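PDB 6G42: minor capsid protein from Cafeteriavirus-dependent mavirus, which forms, as a single jelly-roll protein, the pentameric penton of the virophage capsid and probably occupies the fivefold vertices of the icosahedral shell. Local coordinates for residues R62-K67 with D100-D105; M162-N167 with L195-P200; T199-I204 with Y238-Q243. One frame throughout, in Å; residues are numbered along the deposited sequence.

Interaction 1 (R62-K67 with D100-D105); sequences RLPLFK and DGYMYD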
# COMPACT_ATOMS: atom_id res chain seq x y z
N ARG C 62 -14.51 21.38 7.46
CA ARG C 62 -13.28 22.15 7.67
C ARG C 62 -12.63 21.75 8.99
O ARG C 62 -13.33 21.55 9.99
CB ARG C 62 -13.56 23.64 7.66
CG ARG C 62 -12.35 24.46 7.24
CD ARG C 62 -12.50 25.93 7.57
NE ARG C 62 -11.42 26.72 6.99
CZ ARG C 62 -11.18 28.01 7.26
NH1 ARG C 62 -11.95 28.68 8.12
NH2 ARG C 62 -10.16 28.63 6.67
N LEU C 63 -11.31 21.64 9.00
CA LEU C 63 -10.56 21.30 10.21
C LEU C 63 -9.35 22.22 10.37
O LEU C 63 -8.74 22.62 9.38
CB LEU C 63 -10.10 19.84 10.16
CG LEU C 63 -11.17 18.75 10.22
CD1 LEU C 63 -10.53 17.39 10.00
CD2 LEU C 63 -11.92 18.76 11.55
N PRO C 64 -9.02 22.58 11.63
CA PRO C 64 -7.83 23.40 11.85
C PRO C 64 -6.53 22.62 11.70
O PRO C 64 -6.49 21.41 11.95
CB PRO C 64 -8.00 23.89 13.29
CG PRO C 64 -8.87 22.87 13.95
CD PRO C 64 -9.80 22.39 12.87
N LEU C 65 -5.49 23.33 11.26
CA LEU C 65 -4.17 22.76 11.05
C LEU C 65 -3.17 23.03 12.18
O LEU C 65 -2.19 22.30 12.33
CB LEU C 65 -3.60 23.28 9.73
CG LEU C 65 -4.47 23.18 8.47
CD1 LEU C 65 -3.62 23.42 7.23
CD2 LEU C 65 -5.16 21.83 8.35
N PHE C 66 -3.40 24.08 12.97
CA PHE C 66 -2.46 24.52 14.02
C PHE C 66 -3.22 25.21 15.15
O PHE C 66 -4.29 25.79 14.93
CB PHE C 66 -1.41 25.46 13.41
CG PHE C 66 -0.25 25.75 14.33
CD1 PHE C 66 0.72 24.79 14.58
CD2 PHE C 66 -0.12 27.00 14.94
CE1 PHE C 66 1.79 25.06 15.42
CE2 PHE C 66 0.96 27.27 15.78
CZ PHE C 66 1.91 26.30 16.02
N LYS C 67 -2.66 25.14 16.36
CA LYS C 67 -3.27 25.70 17.57
C LYS C 67 -2.18 26.30 18.46
O LYS C 67 -1.66 25.61 19.33
CB LYS C 67 -4.03 24.61 18.33
CG LYS C 67 -4.79 25.08 19.56
CD LYS C 67 -5.34 23.89 20.32
CE LYS C 67 -6.37 24.30 21.35
NZ LYS C 67 -7.09 23.10 21.87
N ASP C 100 -11.77 30.79 17.97
CA ASP C 100 -11.57 29.60 18.83
C ASP C 100 -10.11 29.27 19.20
O ASP C 100 -9.88 28.38 20.02
CB ASP C 100 -12.25 28.37 18.20
CG ASP C 100 -13.78 28.42 18.29
OD1 ASP C 100 -14.32 28.79 19.36
OD2 ASP C 100 -14.46 28.06 17.30
N GLY C 101 -9.14 29.97 18.61
CA GLY C 101 -7.71 29.78 18.92
C GLY C 101 -6.89 28.99 17.90
O GLY C 101 -5.79 28.53 18.22
N TYR C 102 -7.40 28.86 16.67
CA TYR C 102 -6.84 27.99 15.63
C TYR C 102 -6.36 28.77 14.41
O TYR C 102 -6.81 29.89 14.16
CB TYR C 102 -7.88 26.98 15.15
CG TYR C 102 -8.33 25.95 16.17
CD1 TYR C 102 -7.46 24.96 16.63
CD2 TYR C 102 -9.65 25.94 16.64
CE1 TYR C 102 -7.88 24.01 17.55
CE2 TYR C 102 -10.07 25.00 17.56
CZ TYR C 102 -9.20 24.04 18.01
OH TYR C 102 -9.64 23.10 18.92
N MET C 103 -5.46 28.15 13.65
CA MET C 103 -5.07 28.60 12.31
C MET C 103 -5.34 27.47 11.32
O MET C 103 -5.47 26.32 11.71
CB MET C 103 -3.60 29.00 12.27
CG MET C 103 -3.27 30.23 13.10
SD MET C 103 -1.52 30.39 13.50
CE MET C 103 -0.83 30.60 11.86
N TYR C 104 -5.42 27.82 10.03
CA TYR C 104 -5.93 26.90 9.00
C TYR C 104 -5.03 26.73 7.76
O TYR C 104 -5.47 26.17 6.75
CB TYR C 104 -7.34 27.37 8.59
CG TYR C 104 -8.36 27.22 9.70
CD1 TYR C 104 -8.49 28.19 10.70
CD2 TYR C 104 -9.19 26.09 9.76
CE1 TYR C 104 -9.42 28.04 11.72
CE2 TYR C 104 -10.11 25.94 10.78
CZ TYR C 104 -10.23 26.91 11.76
OH TYR C 104 -11.15 26.74 12.77
N ASP C 105 -3.78 27.15 7.86
CA ASP C 105 -2.85 27.14 6.73
C ASP C 105 -1.41 27.15 7.24
O ASP C 105 -1.03 28.04 8.01
CB ASP C 105 -3.12 28.36 5.84
CG ASP C 105 -2.44 28.26 4.48
OD1 ASP C 105 -1.28 27.81 4.38
OD2 ASP C 105 -3.08 28.67 3.49

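Interaction 2 (M162-N167 with L195-P200); sequences MRVDFN and LEFLTP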
# COMPACT_ATOMS: atom_id res chain seq x y z
N MET C 162 10.44 24.54 19.23
CA MET C 162 10.76 24.66 17.80
C MET C 162 11.59 23.47 17.31
O MET C 162 11.29 22.87 16.28
CB MET C 162 11.52 25.96 17.52
CG MET C 162 10.66 27.22 17.58
SD MET C 162 9.75 27.51 16.05
CE MET C 162 11.07 28.13 15.01
N ARG C 163 12.64 23.16 18.06
CA ARG C 163 13.50 21.99 17.80
C ARG C 163 12.68 20.73 17.52
O ARG C 163 12.87 20.07 16.51
CB ARG C 163 14.42 21.77 19.01
CG ARG C 163 15.22 20.47 19.03
CD ARG C 163 16.32 20.46 17.99
NE ARG C 163 17.26 19.37 18.23
CZ ARG C 163 17.23 18.17 17.66
NH1 ARG C 163 16.28 17.83 16.78
NH2 ARG C 163 18.16 17.28 17.98
N VAL C 164 11.76 20.41 18.43
CA VAL C 164 10.97 19.18 18.33
C VAL C 164 10.03 19.21 17.12
O VAL C 164 10.03 18.28 16.31
CB VAL C 164 10.20 18.88 19.65
CG1 VAL C 164 9.29 17.67 19.50
CG2 VAL C 164 11.17 18.61 20.78
N ASP C 165 9.26 20.29 16.99
CA ASP C 165 8.25 20.37 15.92
C ASP C 165 8.83 20.60 14.52
O ASP C 165 8.14 20.32 13.53
CB ASP C 165 7.20 21.43 16.26
CG ASP C 165 6.29 21.01 17.41
OD1 ASP C 165 6.44 19.89 17.95
OD2 ASP C 165 5.41 21.80 17.78
N PHE C 166 10.07 21.08 14.43
CA PHE C 166 10.79 21.17 13.14
C PHE C 166 12.11 20.37 13.21
O PHE C 166 13.16 20.84 12.79
CB PHE C 166 11.02 22.63 12.75
CG PHE C 166 9.75 23.45 12.71
CD1 PHE C 166 9.27 24.07 13.85
CD2 PHE C 166 9.03 23.57 11.53
CE1 PHE C 166 8.10 24.82 13.82
CE2 PHE C 166 7.86 24.32 11.49
CZ PHE C 166 7.39 24.94 12.64
N ASN C 167 11.99 19.14 13.71
CA ASN C 167 13.12 18.24 14.01
C ASN C 167 13.98 17.79 12.83
O ASN C 167 15.16 17.49 13.01
CB ASN C 167 12.62 17.00 14.75
CG ASN C 167 11.59 16.21 13.97
OD1 ASN C 167 11.94 15.43 13.08
ND2 ASN C 167 10.32 16.39 14.30
N LEU C 195 4.41 17.82 9.58
CA LEU C 195 3.06 18.32 9.78
C LEU C 195 2.31 17.52 10.86
O LEU C 195 1.43 18.06 11.53
CB LEU C 195 2.28 18.30 8.46
CG LEU C 195 2.89 19.01 7.24
CD1 LEU C 195 1.93 18.97 6.06
CD2 LEU C 195 3.29 20.44 7.56
N GLU C 196 2.67 16.25 11.03
CA GLU C 196 2.17 15.41 12.14
C GLU C 196 2.48 15.98 13.54
O GLU C 196 1.72 15.72 14.47
CB GLU C 196 2.71 13.97 12.01
CG GLU C 196 4.22 13.84 12.14
CD GLU C 196 4.75 12.44 11.83
OE1 GLU C 196 4.11 11.45 12.25
OE2 GLU C 196 5.82 12.33 11.20
N PHE C 197 3.58 16.72 13.68
CA PHE C 197 3.97 17.41 14.94
C PHE C 197 3.26 18.74 15.18
O PHE C 197 3.40 19.32 16.27
CB PHE C 197 5.49 17.68 14.95
CG PHE C 197 6.33 16.48 15.26
CD1 PHE C 197 6.52 15.48 14.32
CD2 PHE C 197 6.97 16.36 16.50
CE1 PHE C 197 7.30 14.37 14.60
CE2 PHE C 197 7.75 15.26 16.79
CZ PHE C 197 7.91 14.26 15.84
N LEU C 198 2.56 19.25 14.17
CA LEU C 198 1.89 20.55 14.21
C LEU C 198 0.37 20.48 14.38
O LEU C 198 -0.23 21.35 15.01
CB LEU C 198 2.24 21.34 12.94
CG LEU C 198 3.73 21.51 12.60
CD1 LEU C 198 3.91 22.34 11.34
CD2 LEU C 198 4.51 22.16 13.74
N THR C 199 -0.26 19.46 13.78
CA THR C 199 -1.71 19.30 13.88
C THR C 199 -2.18 19.15 15.33
O THR C 199 -1.67 18.30 16.07
CB THR C 199 -2.25 18.12 13.02
OG1 THR C 199 -3.67 18.02 13.20
CG2 THR C 199 -1.62 16.77 13.39
N PRO C 200 -3.17 19.97 15.74
CA PRO C 200 -3.72 19.83 17.08
C PRO C 200 -4.76 18.72 17.19
O PRO C 200 -5.18 18.41 18.30
CB PRO C 200 -4.39 21.18 17.30
CG PRO C 200 -4.89 21.55 15.95
CD PRO C 200 -3.86 21.03 14.99

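Interaction 3 (T199-I204 with Y238-Q243); sequences TPISHI and YKYLQQ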
# COMPACT_ATOMS: atom_id res chain seq x y z
N THR C 199 -0.26 19.46 13.78
CA THR C 199 -1.71 19.30 13.88
C THR C 199 -2.18 19.15 15.33
O THR C 199 -1.67 18.30 16.07
CB THR C 199 -2.25 18.12 13.02
OG1 THR C 199 -3.67 18.02 13.20
CG2 THR C 199 -1.62 16.77 13.39
N PRO C 200 -3.17 19.97 15.74
CA PRO C 200 -3.72 19.83 17.08
C PRO C 200 -4.76 18.72 17.19
O PRO C 200 -5.18 18.41 18.30
CB PRO C 200 -4.39 21.18 17.30
CG PRO C 200 -4.89 21.55 15.95
CD PRO C 200 -3.86 21.03 14.99
N ILE C 201 -5.17 18.13 16.06
CA ILE C 201 -6.27 17.18 16.03
C ILE C 201 -5.77 15.75 16.19
O ILE C 201 -4.95 15.27 15.40
CB ILE C 201 -7.08 17.32 14.72
CG1 ILE C 201 -7.55 18.78 14.60
CG2 ILE C 201 -8.26 16.35 14.70
CD1 ILE C 201 -8.36 19.09 13.38
N SER C 202 -6.30 15.07 17.21
CA SER C 202 -5.93 13.70 17.57
C SER C 202 -6.95 12.68 17.09
O SER C 202 -6.63 11.82 16.27
CB SER C 202 -5.74 13.59 19.08
OG SER C 202 -5.63 12.23 19.48
N HIS C 203 -8.17 12.79 17.61
CA HIS C 203 -9.26 11.83 17.36
C HIS C 203 -10.55 12.55 16.97
O HIS C 203 -10.71 13.73 17.29
CB HIS C 203 -9.52 10.99 18.61
CG HIS C 203 -8.63 9.79 18.75
ND1 HIS C 203 -7.43 9.82 19.43
CD2 HIS C 203 -8.79 8.51 18.34
CE1 HIS C 203 -6.88 8.62 19.41
NE2 HIS C 203 -7.69 7.81 18.75
N ILE C 204 -11.43 11.84 16.28
CA ILE C 204 -12.80 12.30 15.98
C ILE C 204 -13.70 11.16 16.44
O ILE C 204 -13.52 10.01 16.02
CB ILE C 204 -13.03 12.57 14.48
CG1 ILE C 204 -12.17 13.75 14.00
CG2 ILE C 204 -14.51 12.86 14.20
CD1 ILE C 204 -12.13 13.93 12.50
N TYR C 238 -12.11 7.53 15.62
CA TYR C 238 -11.34 7.67 14.39
C TYR C 238 -10.09 8.48 14.72
O TYR C 238 -10.20 9.61 15.15
CB TYR C 238 -12.17 8.38 13.32
CG TYR C 238 -11.44 8.59 12.02
CD1 TYR C 238 -11.42 7.59 11.05
CD2 TYR C 238 -10.77 9.78 11.75
CE1 TYR C 238 -10.75 7.78 9.85
CE2 TYR C 238 -10.09 9.97 10.56
CZ TYR C 238 -10.08 8.97 9.61
OH TYR C 238 -9.42 9.15 8.42
N LYS C 239 -8.93 7.87 14.53
CA LYS C 239 -7.67 8.59 14.62
C LYS C 239 -7.47 9.44 13.38
O LYS C 239 -7.59 8.94 12.26
CB LYS C 239 -6.50 7.61 14.75
CG LYS C 239 -5.15 8.27 15.04
CD LYS C 239 -5.10 8.80 16.46
CE LYS C 239 -3.91 9.70 16.71
NZ LYS C 239 -4.08 10.35 18.03
N TYR C 240 -7.16 10.72 13.57
CA TYR C 240 -6.92 11.64 12.47
C TYR C 240 -5.43 11.89 12.27
O TYR C 240 -4.66 11.93 13.22
CB TYR C 240 -7.66 12.96 12.72
CG TYR C 240 -7.53 13.94 11.58
CD1 TYR C 240 -8.26 13.78 10.40
CD2 TYR C 240 -6.65 15.02 11.67
CE1 TYR C 240 -8.12 14.68 9.35
CE2 TYR C 240 -6.50 15.91 10.62
CZ TYR C 240 -7.24 15.74 9.46
OH TYR C 240 -7.09 16.64 8.44
N LEU C 241 -5.03 12.03 11.00
CA LEU C 241 -3.67 12.37 10.62
C LEU C 241 -3.71 13.46 9.54
O LEU C 241 -4.44 13.34 8.56
CB LEU C 241 -2.95 11.14 10.08
CG LEU C 241 -2.87 9.93 11.01
CD1 LEU C 241 -2.44 8.69 10.24
CD2 LEU C 241 -1.92 10.19 12.18
N GLN C 242 -2.93 14.52 9.73
CA GLN C 242 -2.84 15.60 8.76
C GLN C 242 -1.80 15.24 7.70
O GLN C 242 -0.60 15.21 7.98
CB GLN C 242 -2.49 16.92 9.45
CG GLN C 242 -2.68 18.17 8.58
CD GLN C 242 -4.13 18.40 8.16
OE1 GLN C 242 -5.05 18.31 8.97
NE2 GLN C 242 -4.33 18.73 6.87
N GLN C 243 -2.28 14.97 6.48
CA GLN C 243 -1.45 14.49 5.36
C GLN C 243 -0.77 15.60 4.57
O GLN C 243 0.32 15.41 4.02
CB GLN C 243 -2.32 13.67 4.40
CG GLN C 243 -2.95 12.42 5.00
CD GLN C 243 -1.98 11.25 5.15
OE1 GLN C 243 -0.90 11.24 4.56
NE2 GLN C 243 -2.38 10.25 5.94
O HOH W 1 -4.98 19.36 11.36

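Interaction 1 (R62-K67 with D100-D105)
Arg62 lays its guanidinium flat on one face of the Tyr104 ring, in a cation-pi stack with Arg62 CZ 4.1 Å from the Tyr104 centroid and the planes 17° apart. With CG beside the carbonyl carbon (chi1 -154°), the arginine chain runs extended to NE and brings the charged plane over the ring. The opposite face of Tyr104 receives Pro64 CB, 4.3 Å from its centroid, so the tyrosine is held between a cation and a proline. Pro64 also places CG over one face of Tyr102, 3.8 Å from that ring's centroid, while the aliphatic chain of Lys67 passes obliquely by Tyr102 CE1. Phe66 and Met103 run side by side in a Met-aromatic contact, with Phe66 CD2 3.9 Å from Met103 SD.

The backbones meet in a classic beta bulge. Met103 O accepts from Leu65 N at 3.0 Å, in the carbonyl plane, and from Phe66 N at 3.3 Å, above that plane; Met103 N returns an almost straight bond (173°) to Phe66 O at 2.9 Å.

In the second shell, Asp247 pairs with Arg62 NE, and Asp281 takes both Lys67 NZ and Tyr102 OH, with Asp283 and Glu285 also on the lysine. The contact ties the loop leaving strand 49-62 to the segment entering helix 106-120, whose first turn is capped by Asp105 and whose Val109 touches both Phe66 and Met103.

Interaction 2 (M162-N167 with L195-P200)
Phe197 reaches from its loop into the end of helix 160-165, where it meets Val164, Asp165 and Asn167. Its CB lies 3.8 Å from Asp165 OD1, which sits at the edge of the ring. Beyond it, CD2 faces the backbone, 3.6 Å from Val164 O, and CE2 touches the valine side chain, 3.9 Å from Val164 CG1. At the tip, CZ is 3.6 Å from Asn167 ND2, and this nitrogen hangs over the centre of one ring face, with amide and ring planes 57° apart.

Asn167 CG stands between its own backbone N and carbonyl carbon (chi1 59°), which folds the side chain back on the helix, and ND2 donates to Val164 O at 2.8 Å in a nearly straight bond (167°) lying in the amide plane. Next to Phe197, Leu198 CD2 packs 3.8 Å from Asp165 CB and, more loosely, 4.2 Å from Phe166 CZ.

Lys60 of a neighbouring subunit joins two acceptors, forming a salt bridge to Asp165 OD1 and a hydrogen bond to Phe197 O; Asp165 OD2 goes to Tyr73. NE2 of Gln246 in the same neighbour hydrogen-bonds to Asn167 OD1. The arrangement is that of a buried helix C-terminus with some of its polar atoms satisfied within the chain and others, Asp165 OD1 and Asn167 OD1, across a subunit interface of the pentamer.

Interaction 3 (T199-I204 with Y238-Q243)
Two antiparallel strands, 201-207 and 236-239, pair within the sheet in which 201-207 also pairs with strand 272-281. Ile204 and Tyr238 form the hydrogen-bonded pair, with Ile204 N to Tyr238 O at 2.8 Å and Tyr238 N to Ile204 O at 2.9 Å; Tyr240 N continues the ladder to Ser202 O at 3.0 Å. His203 and Lys239 are the intervening non-hydrogen-bonded pair. Lys239 bends at chi2 (72°), which carries NZ to Ser202 OG at 2.8 Å. Its CD comes over the face of the His203 ring in one of the histidine's two modelled conformers, a contact that is doubtful to that extent.

The strands belong to one of the antiparallel sheets of the protein, consistent with its single jelly-roll fold; on its other side strand 201-207 is irregular: Ser202 and His203 both face Tyr280 in a classic beta bulge. Gln298 of the same neighbouring subunit as in interaction 2 also bonds to Ser202 OG, so this polar group lies at a subunit boundary.

Just past strand 236-239, Tyr240 leans obliquely on Ile201, CD2 3.7 Å from Ile201 CG2, and its hydroxyl donates to Gln242 OE1 at 2.7 Å. The same OE1 accepts from a water, which itself accepts from Thr199 OG1 at 2.6 Å. Thr199 OG1, turned beside its own carbonyl carbon (chi1 179°), also accepts from Ile201 N, an ST turn leading into the strand.

How the interactions relate
Along the chain, interaction 1 closes before the other two open, and interactions 2 and 3 follow on through the shared Thr199 and Pro200. Their centres lie 12 to 14 Å apart, around the middle of the elongated chain. Pro200 is the common neighbour: its ring packs on the backbone of Leu65 and Phe66 and on Lys67 CB, while Ile201 reaches Pro64 and Gln242 reaches Leu65. Segment 195-200 therefore leads from the helix 160-165 region, past the loop after strand 49-62, into strand 201-207. The contacts join the lobe built of residues between strands 49-62 and 201-207 to the sheets made by the first and last strands, and interactions 2 and 3 both meet the same neighbouring subunit.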